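PDB 6RXG: histidine acid phosphatase from Bifidobacterium longum subsp. infantis, which probably removes phosphate groups by hydrolysis from inositol polyphosphates such as myo-inositol hexakisphosphate, and from 2,3-bisphosphoglycerate. Local coordinates for residues 52-57 against 313-318; 90-95 against 317-322; 349-354 against 428-433. The protein carries 1 engineered substitution. All coordinates share one frame; numbering follows the deposited sequence.

Contact 1: residues 52-57 against 313-318. With PO4 (phosphate ion), chain C.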
ATOM      1  N   ARG A  52       9.388  -0.848  -2.790  1.00 18.09           N
ATOM      2  CA  ARG A  52       9.821  -2.167  -3.220  1.00 18.67           C
ATOM      3  C   ARG A  52      10.331  -2.093  -4.657  1.00 16.67           C
ATOM      4  O   ARG A  52      10.073  -1.132  -5.375  1.00 16.47           O
ATOM      5  CB  ARG A  52       8.665  -3.172  -3.124  1.00 17.14           C
ATOM      6  CG  ARG A  52       7.452  -2.829  -4.007  1.00 17.67           C
ATOM      7  CD  ARG A  52       6.609  -4.085  -4.281  1.00 18.69           C
ATOM      8  NE  ARG A  52       5.363  -3.837  -5.000  1.00 20.82           N
ATOM      9  CZ  ARG A  52       5.248  -3.686  -6.323  1.00 21.96           C
ATOM     10  NH1 ARG A  52       6.317  -3.714  -7.116  1.00 20.52           N
ATOM     11  NH2 ARG A  52       4.046  -3.492  -6.862  1.00 22.67           N
ATOM     12  N   GLY A  53      11.078  -3.116  -5.059  1.00 15.41           N
ATOM     13  CA  GLY A  53      11.375  -3.306  -6.456  1.00 16.63           C
ATOM     14  C   GLY A  53      10.183  -3.861  -7.221  1.00 17.07           C
ATOM     15  O   GLY A  53       9.064  -3.981  -6.715  1.00 19.49           O
ATOM     16  N   LEU A  54      10.438  -4.190  -8.496  1.00 17.60           N
ATOM     17  CA  LEU A  54       9.434  -4.858  -9.319  1.00 19.26           C
ATOM     18  C   LEU A  54       8.960  -6.149  -8.659  1.00 20.26           C
ATOM     19  O   LEU A  54       9.740  -6.855  -8.023  1.00 23.06           O
ATOM     20  CB  LEU A  54      10.001  -5.177 -10.707  1.00 17.95           C
ATOM     21  CG  LEU A  54      10.306  -3.963 -11.580  1.00 16.03           C
ATOM     22  CD1 LEU A  54      11.053  -4.326 -12.874  1.00 18.76           C
ATOM     23  CD2 LEU A  54       9.004  -3.208 -11.899  1.00 16.62           C
ATOM     24  N   SER A  55       7.669  -6.458  -8.830  1.00 21.09           N
ATOM     25  CA  SER A  55       7.096  -7.657  -8.223  1.00 23.97           C
ATOM     26  C   SER A  55       7.573  -8.909  -8.942  1.00 23.89           C
ATOM     27  O   SER A  55       7.707  -9.973  -8.328  1.00 23.13           O
ATOM     28  CB  SER A  55       5.556  -7.601  -8.251  1.00 25.92           C
ATOM     29  OG  SER A  55       5.061  -6.319  -7.967  0.55 27.92           O
ATOM     30  N   SER A  56       7.807  -8.814 -10.251  1.00 22.93           N
ATOM     31  CA  SER A  56       8.303  -9.950 -11.009  1.00 24.41           C
ATOM     32  C   SER A  56       8.932  -9.451 -12.303  1.00 23.78           C
ATOM     33  O   SER A  56       8.845  -8.270 -12.651  1.00 22.34           O
ATOM     34  CB  SER A  56       7.186 -10.967 -11.291  1.00 26.57           C
ATOM     35  OG  SER A  56       6.216 -10.460 -12.192  1.00 28.20           O
ATOM     36  N   TYR A  57       9.588 -10.382 -12.996  1.00 23.92           N
ATOM     37  CA  TYR A  57      10.152 -10.167 -14.331  1.00 23.12           C
ATOM     38  C   TYR A  57       8.996 -10.119 -15.320  1.00 22.41           C
ATOM     39  O   TYR A  57       8.516 -11.156 -15.769  1.00 25.92           O
ATOM     40  CB  TYR A  57      11.129 -11.298 -14.667  1.00 23.26           C
ATOM     41  CG  TYR A  57      11.979 -11.090 -15.904  1.00 23.72           C
ATOM     42  CD1 TYR A  57      12.666  -9.898 -16.115  1.00 26.21           C
ATOM     43  CD2 TYR A  57      12.120 -12.097 -16.854  1.00 26.06           C
ATOM     44  CE1 TYR A  57      13.450  -9.709 -17.241  1.00 24.28           C
ATOM     45  CE2 TYR A  57      12.910 -11.918 -17.980  1.00 26.48           C
ATOM     46  CZ  TYR A  57      13.571 -10.726 -18.172  1.00 26.48           C
ATOM     47  OH  TYR A  57      14.332 -10.570 -19.317  1.00 28.22           O
ATOM     48  N   TYR A 313       5.434   3.130 -17.917  1.00 16.53           N
ATOM     49  CA  TYR A 313       5.062   3.921 -16.750  1.00 17.11           C
ATOM     50  C   TYR A 313       5.330   3.167 -15.444  1.00 17.37           C
ATOM     51  O   TYR A 313       5.810   3.757 -14.467  1.00 17.00           O
ATOM     52  CB  TYR A 313       3.598   4.313 -16.865  1.00 15.96           C
ATOM     53  CG  TYR A 313       3.064   4.974 -15.631  1.00 15.53           C
ATOM     54  CD1 TYR A 313       3.429   6.272 -15.302  1.00 16.69           C
ATOM     55  CD2 TYR A 313       2.196   4.296 -14.803  1.00 17.52           C
ATOM     56  CE1 TYR A 313       2.947   6.877 -14.164  1.00 17.10           C
ATOM     57  CE2 TYR A 313       1.697   4.884 -13.658  1.00 16.37           C
ATOM     58  CZ  TYR A 313       2.071   6.174 -13.343  1.00 18.05           C
ATOM     59  OH  TYR A 313       1.582   6.743 -12.205  1.00 18.93           O
ATOM     60  N   ASN A 314       5.032   1.860 -15.411  1.00 16.16           N
ATOM     61  CA  ASN A 314       5.303   1.068 -14.214  1.00 17.92           C
ATOM     62  C   ASN A 314       6.792   1.034 -13.883  1.00 17.64           C
ATOM     63  O   ASN A 314       7.158   0.997 -12.699  1.00 18.68           O
ATOM     64  CB  ASN A 314       4.759  -0.356 -14.375  1.00 17.13           C
ATOM     65  CG  ASN A 314       3.333  -0.491 -13.865  1.00 18.21           C
ATOM     66  OD1 ASN A 314       3.110  -0.590 -12.652  1.00 20.37           O
ATOM     67  ND2 ASN A 314       2.359  -0.468 -14.785  1.00 18.97           N
ATOM     68  N   LEU A 315       7.670   1.062 -14.898  1.00 16.63           N
ATOM     69  CA  LEU A 315       9.106   1.083 -14.617  1.00 15.23           C
ATOM     70  C   LEU A 315       9.535   2.435 -14.057  1.00 16.72           C
ATOM     71  O   LEU A 315      10.361   2.507 -13.135  1.00 18.07           O
ATOM     72  CB  LEU A 315       9.909   0.751 -15.881  1.00 15.62           C
ATOM     73  CG  LEU A 315       9.708  -0.648 -16.474  1.00 17.10           C
ATOM     74  CD1 LEU A 315      10.635  -0.897 -17.647  1.00 17.46           C
ATOM     75  CD2 LEU A 315       9.918  -1.735 -15.407  1.00 17.96           C
ATOM     76  N   TYR A 316       8.959   3.513 -14.593  1.00 15.68           N
ATOM     77  CA  TYR A 316       9.221   4.855 -14.097  1.00 16.36           C
ATOM     78  C   TYR A 316       8.861   4.985 -12.622  1.00 16.28           C
ATOM     79  O   TYR A 316       9.646   5.527 -11.831  1.00 14.67           O
ATOM     80  CB  TYR A 316       8.444   5.834 -14.976  1.00 16.92           C
ATOM     81  CG  TYR A 316       8.135   7.181 -14.407  1.00 17.89           C
ATOM     82  CD1 TYR A 316       9.123   8.136 -14.241  1.00 20.13           C
ATOM     83  CD2 TYR A 316       6.828   7.523 -14.093  1.00 18.77           C
ATOM     84  CE1 TYR A 316       8.821   9.404 -13.741  1.00 23.77           C
ATOM     85  CE2 TYR A 316       6.513   8.799 -13.584  1.00 20.46           C
ATOM     86  CZ  TYR A 316       7.519   9.725 -13.413  1.00 23.65           C
ATOM     87  OH  TYR A 316       7.243  10.987 -12.927  1.00 24.90           O
ATOM     88  N   ILE A 317       7.680   4.498 -12.225  1.00 17.10           N
ATOM     89  CA  ILE A 317       7.252   4.715 -10.842  1.00 16.72           C
ATOM     90  C   ILE A 317       8.030   3.805  -9.887  1.00 15.24           C
ATOM     91  O   ILE A 317       8.372   4.210  -8.771  1.00 16.44           O
ATOM     92  CB  ILE A 317       5.723   4.564 -10.684  1.00 15.35           C
ATOM     93  CG1 ILE A 317       5.231   3.139 -10.904  1.00 15.59           C
ATOM     94  CG2 ILE A 317       4.993   5.529 -11.641  1.00 16.25           C
ATOM     95  CD1 ILE A 317       3.685   3.014 -10.835  1.00 18.40           C
ATOM     96  N   ILE A 318       8.320   2.571 -10.301  1.00 16.27           N
ATOM     97  CA  ILE A 318       9.150   1.726  -9.455  1.00 14.47           C
ATOM     98  C   ILE A 318      10.586   2.241  -9.422  1.00 16.82           C
ATOM     99  O   ILE A 318      11.290   2.077  -8.412  1.00 16.76           O
ATOM    100  CB  ILE A 318       9.068   0.264  -9.928  1.00 23.07           C
ATOM    101  CG1 ILE A 318       9.081  -0.669  -8.734  1.00 28.68           C
ATOM    102  CG2 ILE A 318      10.225  -0.074 -10.812  1.00 29.59           C
ATOM    103  CD1 ILE A 318       7.779  -0.606  -7.916  1.00 25.44           C
TER
HETATM  104  P   PO4 C 601       1.788  -4.017  -4.185  1.00 35.43           P
HETATM  105  O1  PO4 C 601       1.526  -3.961  -5.665  1.00 36.73           O
HETATM  106  O2  PO4 C 601       0.505  -3.778  -3.427  1.00 35.37           O
HETATM  107  O3  PO4 C 601       2.817  -2.997  -3.785  1.00 33.11           O
HETATM  108  O4  PO4 C 601       2.336  -5.394  -3.865  1.00 38.94           O
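Leu54 and Arg52 both pack against Ile318, one through its methyls and the other through its guanidinium. The apolar share lies at the leucine: its CD2 is 3.5 Å from Ile318 CG2, and its CD1 sits 3.8 Å from Leu315 CD2 one turn earlier on the helix. Ile318 turns its other branch to the loop, with CG1 3.7 Å from Gly53 C and CD1 3.5 Å from Arg52 NH1, reaching the guanidinium obliquely.

No hydrogen bond joins loop to helix; the polar share belongs to the loop and the phosphate ion. Arg52 CG lies between the backbone N and the carbonyl carbon (chi1 61°), and the extended chain carries the guanidinium to the ion. Arg52 NE bonds to phosphate O3 at 2.9 Å and NH2 to O1 at 2.8 Å, while NH1 turns back to Gly53 O at 2.8 Å. With an alanine here the phosphate would probably lose two bonds and Ile318 CD1 part of its cover. Arg48 and Gln405 also bond the ion, probably a crystallisation phosphate marking the substrate-phosphate pocket. Both arginines belong to the RHGxR signature of histidine acid phosphatases. An apolar helix face thus flanks an arginine whose three bonds probably hold its guanidinium plane.

Contact 2: residues 90-95 against 317-322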
ATOM      1  N   SER A  90      17.884  -2.951 -19.121  1.00 20.59           N
ATOM      2  CA  SER A  90      18.890  -3.863 -18.573  1.00 19.46           C
ATOM      3  C   SER A  90      19.272  -3.463 -17.165  1.00 19.01           C
ATOM      4  O   SER A  90      19.508  -4.324 -16.309  1.00 20.01           O
ATOM      5  CB  SER A  90      20.142  -3.889 -19.470  1.00 22.36           C
ATOM      6  OG  SER A  90      19.905  -4.677 -20.604  0.60 26.03           O
ATOM      7  N   GLY A  91      19.375  -2.156 -16.924  1.00 19.60           N
ATOM      8  CA  GLY A  91      19.822  -1.669 -15.628  1.00 20.30           C
ATOM      9  C   GLY A  91      18.831  -1.940 -14.512  1.00 20.44           C
ATOM     10  O   GLY A  91      19.218  -2.380 -13.422  1.00 21.09           O
ATOM     11  N   ILE A  92      17.538  -1.678 -14.757  1.00 19.28           N
ATOM     12  CA  ILE A  92      16.543  -1.908 -13.709  1.00 19.43           C
ATOM     13  C   ILE A  92      16.295  -3.406 -13.529  1.00 19.43           C
ATOM     14  O   ILE A  92      16.092  -3.881 -12.406  1.00 17.05           O
ATOM     15  CB  ILE A  92      15.248  -1.126 -14.007  1.00 18.80           C
ATOM     16  CG1 ILE A  92      14.399  -1.003 -12.740  1.00 20.68           C
ATOM     17  CG2 ILE A  92      14.441  -1.787 -15.148  1.00 18.58           C
ATOM     18  CD1 ILE A  92      13.270  -0.003 -12.858  1.00 21.55           C
ATOM     19  N   THR A  93      16.365  -4.190 -14.614  1.00 19.33           N
ATOM     20  CA  THR A  93      16.323  -5.639 -14.451  1.00 19.38           C
ATOM     21  C   THR A  93      17.477  -6.119 -13.568  1.00 20.92           C
ATOM     22  O   THR A  93      17.270  -6.867 -12.605  1.00 21.67           O
ATOM     23  CB  THR A  93      16.353  -6.331 -15.813  1.00 20.30           C
ATOM     24  OG1 THR A  93      15.161  -6.017 -16.549  1.00 22.74           O
ATOM     25  CG2 THR A  93      16.426  -7.851 -15.631  1.00 22.38           C
ATOM     26  N   ALA A  94      18.700  -5.694 -13.879  1.00 22.23           N
ATOM     27  CA  ALA A  94      19.859  -6.102 -13.091  1.00 21.82           C
ATOM     28  C   ALA A  94      19.684  -5.716 -11.625  1.00 19.97           C
ATOM     29  O   ALA A  94      19.976  -6.503 -10.718  1.00 20.23           O
ATOM     30  CB  ALA A  94      21.123  -5.463 -13.661  1.00 21.46           C
ATOM     31  N   ALA A  95      19.210  -4.498 -11.375  1.00 20.29           N
ATOM     32  CA  ALA A  95      19.031  -4.037 -10.002  1.00 19.92           C
ATOM     33  C   ALA A  95      18.005  -4.889  -9.246  1.00 19.63           C
ATOM     34  O   ALA A  95      18.150  -5.116  -8.037  1.00 19.89           O
ATOM     35  CB  ALA A  95      18.621  -2.559 -10.013  1.00 22.36           C
ATOM     36  N   ILE A 317       7.680   4.498 -12.225  1.00 17.10           N
ATOM     37  CA  ILE A 317       7.252   4.715 -10.842  1.00 16.72           C
ATOM     38  C   ILE A 317       8.030   3.805  -9.887  1.00 15.24           C
ATOM     39  O   ILE A 317       8.372   4.210  -8.771  1.00 16.44           O
ATOM     40  CB  ILE A 317       5.723   4.564 -10.684  1.00 15.35           C
ATOM     41  CG1 ILE A 317       5.231   3.139 -10.904  1.00 15.59           C
ATOM     42  CG2 ILE A 317       4.993   5.529 -11.641  1.00 16.25           C
ATOM     43  CD1 ILE A 317       3.685   3.014 -10.835  1.00 18.40           C
ATOM     44  N   ILE A 318       8.320   2.571 -10.301  1.00 16.27           N
ATOM     45  CA  ILE A 318       9.150   1.726  -9.455  1.00 14.47           C
ATOM     46  C   ILE A 318      10.586   2.241  -9.422  1.00 16.82           C
ATOM     47  O   ILE A 318      11.290   2.077  -8.412  1.00 16.76           O
ATOM     48  CB  ILE A 318       9.068   0.264  -9.928  1.00 23.07           C
ATOM     49  CG1 ILE A 318       9.081  -0.669  -8.734  1.00 28.68           C
ATOM     50  CG2 ILE A 318      10.225  -0.074 -10.812  1.00 29.59           C
ATOM     51  CD1 ILE A 318       7.779  -0.606  -7.916  1.00 25.44           C
ATOM     52  N   ALA A 319      11.057   2.874 -10.503  1.00 18.35           N
ATOM     53  CA  ALA A 319      12.405   3.430 -10.450  1.00 18.05           C
ATOM     54  C   ALA A 319      12.516   4.443  -9.318  1.00 18.79           C
ATOM     55  O   ALA A 319      13.563   4.547  -8.674  1.00 19.06           O
ATOM     56  CB  ALA A 319      12.805   4.057 -11.794  1.00 17.78           C
ATOM     57  N   ALA A 320      11.435   5.170  -9.036  1.00 19.15           N
ATOM     58  CA  ALA A 320      11.463   6.108  -7.922  1.00 18.39           C
ATOM     59  C   ALA A 320      11.615   5.370  -6.593  1.00 18.43           C
ATOM     60  O   ALA A 320      12.363   5.812  -5.714  1.00 19.30           O
ATOM     61  CB  ALA A 320      10.198   6.971  -7.930  1.00 19.80           C
ATOM     62  N   ASP A 321      10.928   4.233  -6.442  1.00 15.76           N
ATOM     63  CA  ASP A 321      11.072   3.397  -5.251  1.00 17.57           C
ATOM     64  C   ASP A 321      12.489   2.836  -5.104  1.00 15.30           C
ATOM     65  O   ASP A 321      12.932   2.572  -3.980  1.00 15.49           O
ATOM     66  CB  ASP A 321      10.075   2.236  -5.303  1.00 17.08           C
ATOM     67  CG  ASP A 321       8.643   2.662  -5.047  1.00 19.25           C
ATOM     68  OD1 ASP A 321       8.303   3.842  -5.290  1.00 18.07           O
ATOM     69  OD2 ASP A 321       7.842   1.798  -4.617  1.00 18.42           O
ATOM     70  N   MET A 322      13.200   2.629  -6.224  1.00 16.10           N
ATOM     71  CA  MET A 322      14.543   2.058  -6.240  1.00 17.39           C
ATOM     72  C   MET A 322      15.616   3.136  -6.282  1.00 18.94           C
ATOM     73  O   MET A 322      16.735   2.901  -6.760  1.00 18.34           O
ATOM     74  CB  MET A 322      14.690   1.103  -7.431  1.00 17.82           C
ATOM     75  CG  MET A 322      13.674  -0.009  -7.409  1.00 19.46           C
ATOM     76  SD  MET A 322      14.002  -1.241  -8.691  1.00 20.90           S
ATOM     77  CE  MET A 322      15.459  -2.053  -8.020  1.00 24.31           C
TER
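Ile92 points from its helix at the end of the partner helix, and its CD1 comes 3.7 Å from Ile318 CG2. The two isoleucines cross at about a right angle, so the meeting is between single methyl groups and not along the length of both chains. The trans setting of Ile92 about both bonds (chi1 -162°, chi2 167°) stretches CG1 and CD1 across the gap. Ala319 CB stands beside the same methyl at a looser 4.2 Å from Ile92 CD1.

Met322 meets the isoleucine further back along its chain. The methionine runs out toward helix 79-99, also crossing Ile92 at about a right angle, and SD passes 4.1 Å from Ile92 CG1. A bend at the last torsion (chi3 72°) then sets Met322 CE 3.8 Å from Ala95 CB, one turn along from Ile92. Ile92 is thus touched at its tip by Ile318 and lower down by the methionine sulfur, while the small Ala95 receives the methionine methyl. Ile318 CG2 is shared, since Leu54 of the loop 52-57 packs on it as well.

Gly91 O accepts a hydrogen bond from His330 ND1, which ties helix 79-99 to a zinc ligand. His330 and Glu98 bind a zinc ion, and the side chain of Ala95 lies about 6 Å from a bound zinc.

All four pairings are between carbon or sulfur atoms, and no hydrogen bond crosses. The arrangement is apolar packing between helix 79-99 and the C-terminal end of helix 305-321. Its chemistry implies a mostly buried hydrophobic joint whose fit depends on shape: an extended isoleucine, a methionine bent at its last torsion, and a small Ala95 under its methyl, with Ala95 at the edge next to the zinc ligands His330 and Glu98.

Contact 3: residues 349-354 against 428-433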
ATOM      1  N   PHE A 349      -1.819   7.605 -17.105  1.00 19.60           N
ATOM      2  CA  PHE A 349      -1.464   6.261 -16.678  1.00 16.33           C
ATOM      3  C   PHE A 349      -1.716   6.079 -15.190  1.00 17.15           C
ATOM      4  O   PHE A 349      -2.155   5.009 -14.753  1.00 18.49           O
ATOM      5  CB  PHE A 349       0.001   5.978 -17.023  1.00 16.96           C
ATOM      6  CG  PHE A 349       0.344   6.244 -18.462  1.00 17.78           C
ATOM      7  CD1 PHE A 349      -0.525   5.875 -19.467  1.00 20.19           C
ATOM      8  CD2 PHE A 349       1.528   6.886 -18.808  1.00 16.59           C
ATOM      9  CE1 PHE A 349      -0.214   6.119 -20.821  1.00 20.81           C
ATOM     10  CE2 PHE A 349       1.841   7.129 -20.142  1.00 16.39           C
ATOM     11  CZ  PHE A 349       0.966   6.762 -21.142  1.00 19.67           C
ATOM     12  N   ALA A 350      -1.474   7.125 -14.399  1.00 16.88           N
ATOM     13  CA  ALA A 350      -1.760   7.047 -12.973  1.00 17.12           C
ATOM     14  C   ALA A 350      -3.249   6.838 -12.738  1.00 17.00           C
ATOM     15  O   ALA A 350      -3.646   6.028 -11.885  1.00 16.28           O
ATOM     16  CB  ALA A 350      -1.259   8.311 -12.273  1.00 16.40           C
ATOM     17  N   TRP A 351      -4.094   7.541 -13.514  1.00 16.83           N
ATOM     18  CA  TRP A 351      -5.532   7.308 -13.442  1.00 17.56           C
ATOM     19  C   TRP A 351      -5.881   5.863 -13.782  1.00 16.49           C
ATOM     20  O   TRP A 351      -6.684   5.231 -13.084  1.00 16.91           O
ATOM     21  CB  TRP A 351      -6.283   8.272 -14.367  1.00 16.21           C
ATOM     22  CG  TRP A 351      -7.725   7.899 -14.590  1.00 16.91           C
ATOM     23  CD1 TRP A 351      -8.677   7.674 -13.635  1.00 16.72           C
ATOM     24  CD2 TRP A 351      -8.378   7.737 -15.851  1.00 18.72           C
ATOM     25  NE1 TRP A 351      -9.873   7.368 -14.226  1.00 20.09           N
ATOM     26  CE2 TRP A 351      -9.720   7.408 -15.587  1.00 19.99           C
ATOM     27  CE3 TRP A 351      -7.959   7.844 -17.182  1.00 22.65           C
ATOM     28  CZ2 TRP A 351     -10.655   7.168 -16.605  1.00 22.54           C
ATOM     29  CZ3 TRP A 351      -8.885   7.614 -18.192  1.00 23.99           C
ATOM     30  CH2 TRP A 351     -10.223   7.289 -17.897  1.00 23.61           C
ATOM     31  N   ALA A 352      -5.318   5.327 -14.872  1.00 16.29           N
ATOM     32  CA  ALA A 352      -5.645   3.951 -15.253  1.00 17.46           C
ATOM     33  C   ALA A 352      -5.231   2.966 -14.170  1.00 18.32           C
ATOM     34  O   ALA A 352      -5.968   2.025 -13.851  1.00 18.64           O
ATOM     35  CB  ALA A 352      -4.975   3.592 -16.584  1.00 20.88           C
ATOM     36  N   LEU A 353      -4.051   3.171 -13.593  1.00 18.36           N
ATOM     37  CA  LEU A 353      -3.579   2.294 -12.528  1.00 19.95           C
ATOM     38  C   LEU A 353      -4.424   2.472 -11.271  1.00 20.50           C
ATOM     39  O   LEU A 353      -4.849   1.489 -10.654  1.00 21.76           O
ATOM     40  CB  LEU A 353      -2.105   2.592 -12.247  1.00 22.57           C
ATOM     41  CG  LEU A 353      -1.142   1.447 -11.960  1.00 31.17           C
ATOM     42  CD1 LEU A 353      -1.019   0.530 -13.199  1.00 34.60           C
ATOM     43  CD2 LEU A 353       0.222   2.007 -11.566  1.00 31.68           C
ATOM     44  N   ASP A 354      -4.688   3.725 -10.885  1.00 19.07           N
ATOM     45  CA  ASP A 354      -5.544   3.977  -9.724  1.00 17.89           C
ATOM     46  C   ASP A 354      -6.928   3.370  -9.902  1.00 18.62           C
ATOM     47  O   ASP A 354      -7.531   2.881  -8.931  1.00 17.76           O
ATOM     48  CB  ASP A 354      -5.673   5.481  -9.468  1.00 18.89           C
ATOM     49  CG  ASP A 354      -4.467   6.055  -8.750  1.00 17.10           C
ATOM     50  OD1 ASP A 354      -3.608   5.289  -8.250  1.00 17.99           O
ATOM     51  OD2 ASP A 354      -4.375   7.283  -8.673  1.00 18.03           O
ATOM     52  N   THR A 428     -19.990   3.130 -17.796  1.00 28.12           N
ATOM     53  CA  THR A 428     -19.530   4.209 -18.663  1.00 25.45           C
ATOM     54  C   THR A 428     -19.295   5.513 -17.925  1.00 22.71           C
ATOM     55  O   THR A 428     -18.382   6.260 -18.281  1.00 24.30           O
ATOM     56  CB  THR A 428     -20.543   4.436 -19.790  1.00 25.39           C
ATOM     57  OG1 THR A 428     -21.826   4.716 -19.215  1.00 26.61           O
ATOM     58  CG2 THR A 428     -20.641   3.187 -20.670  1.00 28.01           C
ATOM     59  N   ASP A 429     -20.087   5.817 -16.897  1.00 21.97           N
ATOM     60  CA  ASP A 429     -19.831   6.995 -16.060  1.00 22.20           C
ATOM     61  C   ASP A 429     -18.914   6.528 -14.931  1.00 20.90           C
ATOM     62  O   ASP A 429     -19.318   6.304 -13.788  1.00 22.86           O
ATOM     63  CB  ASP A 429     -21.133   7.602 -15.554  1.00 22.75           C
ATOM     64  CG  ASP A 429     -20.932   8.915 -14.832  1.00 25.67           C
ATOM     65  OD1 ASP A 429     -19.819   9.483 -14.905  1.00 23.93           O
ATOM     66  OD2 ASP A 429     -21.896   9.352 -14.185  1.00 27.71           O
ATOM     67  N   VAL A 430     -17.644   6.386 -15.277  1.00 20.95           N
ATOM     68  CA  VAL A 430     -16.674   5.717 -14.426  1.00 19.13           C
ATOM     69  C   VAL A 430     -15.921   6.675 -13.511  1.00 19.51           C
ATOM     70  O   VAL A 430     -15.942   7.902 -13.695  1.00 19.15           O
ATOM     71  CB  VAL A 430     -15.666   4.921 -15.272  1.00 19.29           C
ATOM     72  CG1 VAL A 430     -16.376   3.830 -16.081  1.00 19.95           C
ATOM     73  CG2 VAL A 430     -14.855   5.840 -16.188  1.00 22.38           C
ATOM     74  N   TYR A 431     -15.244   6.086 -12.517  1.00 18.89           N
ATOM     75  CA  TYR A 431     -14.246   6.779 -11.717  1.00 17.99           C
ATOM     76  C   TYR A 431     -13.272   7.561 -12.601  1.00 16.77           C
ATOM     77  O   TYR A 431     -12.650   7.005 -13.510  1.00 15.81           O
ATOM     78  CB  TYR A 431     -13.472   5.754 -10.862  1.00 17.70           C
ATOM     79  CG  TYR A 431     -12.157   6.251 -10.292  1.00 17.66           C
ATOM     80  CD1 TYR A 431     -12.104   6.969  -9.107  1.00 17.70           C
ATOM     81  CD2 TYR A 431     -10.962   5.953 -10.928  1.00 16.80           C
ATOM     82  CE1 TYR A 431     -10.897   7.415  -8.600  1.00 16.26           C
ATOM     83  CE2 TYR A 431      -9.759   6.383 -10.439  1.00 15.07           C
ATOM     84  CZ  TYR A 431      -9.720   7.107  -9.270  1.00 15.05           C
ATOM     85  OH  TYR A 431      -8.515   7.520  -8.812  1.00 16.24           O
ATOM     86  N   THR A 432     -13.145   8.858 -12.315  1.00 15.22           N
ATOM     87  CA  THR A 432     -12.130   9.697 -12.927  1.00 14.40           C
ATOM     88  C   THR A 432     -11.542  10.614 -11.874  1.00 15.85           C
ATOM     89  O   THR A 432     -12.067  10.757 -10.764  1.00 16.89           O
ATOM     90  CB  THR A 432     -12.680  10.563 -14.065  1.00 17.69           C
ATOM     91  OG1 THR A 432     -13.538  11.555 -13.503  1.00 16.55           O
ATOM     92  CG2 THR A 432     -13.448   9.726 -15.069  1.00 19.55           C
ATOM     93  N   TYR A 433     -10.414  11.219 -12.237  1.00 15.61           N
ATOM     94  CA  TYR A 433      -9.813  12.235 -11.392  1.00 16.80           C
ATOM     95  C   TYR A 433     -10.701  13.465 -11.283  1.00 16.83           C
ATOM     96  O   TYR A 433     -10.563  14.226 -10.323  1.00 18.10           O
ATOM     97  CB  TYR A 433      -8.442  12.619 -11.944  1.00 16.74           C
ATOM     98  CG  TYR A 433      -7.324  11.625 -11.636  1.00 15.67           C
ATOM     99  CD1 TYR A 433      -7.542  10.476 -10.886  1.00 14.99           C
ATOM    100  CD2 TYR A 433      -6.024  11.862 -12.087  1.00 18.48           C
ATOM    101  CE1 TYR A 433      -6.496   9.606 -10.601  1.00 16.09           C
ATOM    102  CE2 TYR A 433      -4.990  10.992 -11.806  1.00 17.40           C
ATOM    103  CZ  TYR A 433      -5.222   9.870 -11.064  1.00 17.06           C
ATOM    104  OH  TYR A 433      -4.161   9.017 -10.779  1.00 18.19           O
TER
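Trp351 meets both Tyr431 and Tyr433, and the three form an aromatic cluster. Its indole NE1 gives a hydrogen bond of 2.9 Å to Tyr431 O, which sits in the plane of the indole at its edge; seen from the carbonyl, the donor stands tilted out of its plane. Trp351 CB rests over one face of the Tyr433 ring, 3.9 Å from its centroid, a CH-pi contact. The edge of the five-membered ring is also directed at that face, with planes at 64°. Toward Tyr431 the indole slides past obliquely, Trp351 CD1 lying 3.6 Å from Tyr431 CE2. CG anti to the backbone N (chi1 167°) swings the indole out along the loop, where Thr432 CG2 lies 4.1 Å from Trp351 CZ2.

The second polar link is at Asp354. Tyr433 OH donates to Asp354 OD2 at 2.7 Å, arriving from above the carboxylate plane, 45° out of it. Gly440 N also bonds to OD2, and Ser15 OG bonds to OD1, so both oxygens of this buried carboxylate have partners, which probably holds its rotation.

Further out, Tyr431 OH bonds to Trp438 O, and the Tyr431 ring stacks with Phe358. Arg439 makes a cation-pi contact with the Tyr433 ring and bonds to Tyr433 O, and a phosphate ion, distinct from that at Arg52, lies about 3 Å from the Tyr433 side chain.

The contact thus fastens the loop between helices 404-414 and 440-443 to helix 342-361. Trp351 also touches helices 226-236 and 239-249, Val430 packs on helix 226-236, and Ala350 and Leu353 face helix 305-321.

Overall arrangement
From the N terminus, the loop after strand 38-48 is the first to reach across the chain: contact 1 brings it to helix 305-321, spanning about 255 residues. Contact 2 starts later, on helix 79-99, and ends a few residues beyond, so the two spans overlap almost entirely and cross slightly at their far ends. They share Ile317 and Ile318, and Gly53 CA touches Met322 SD at 4.0 Å. Contact 3 follows in series, closing a shorter span of 73 residues from helix 342-361 to the loop before helix 440-443. Helix 305-321 links contacts 1 and 2 to contact 3, with Tyr313 and Ile317 packing against Phe349, Ala350 and Leu353 of helix 342-361.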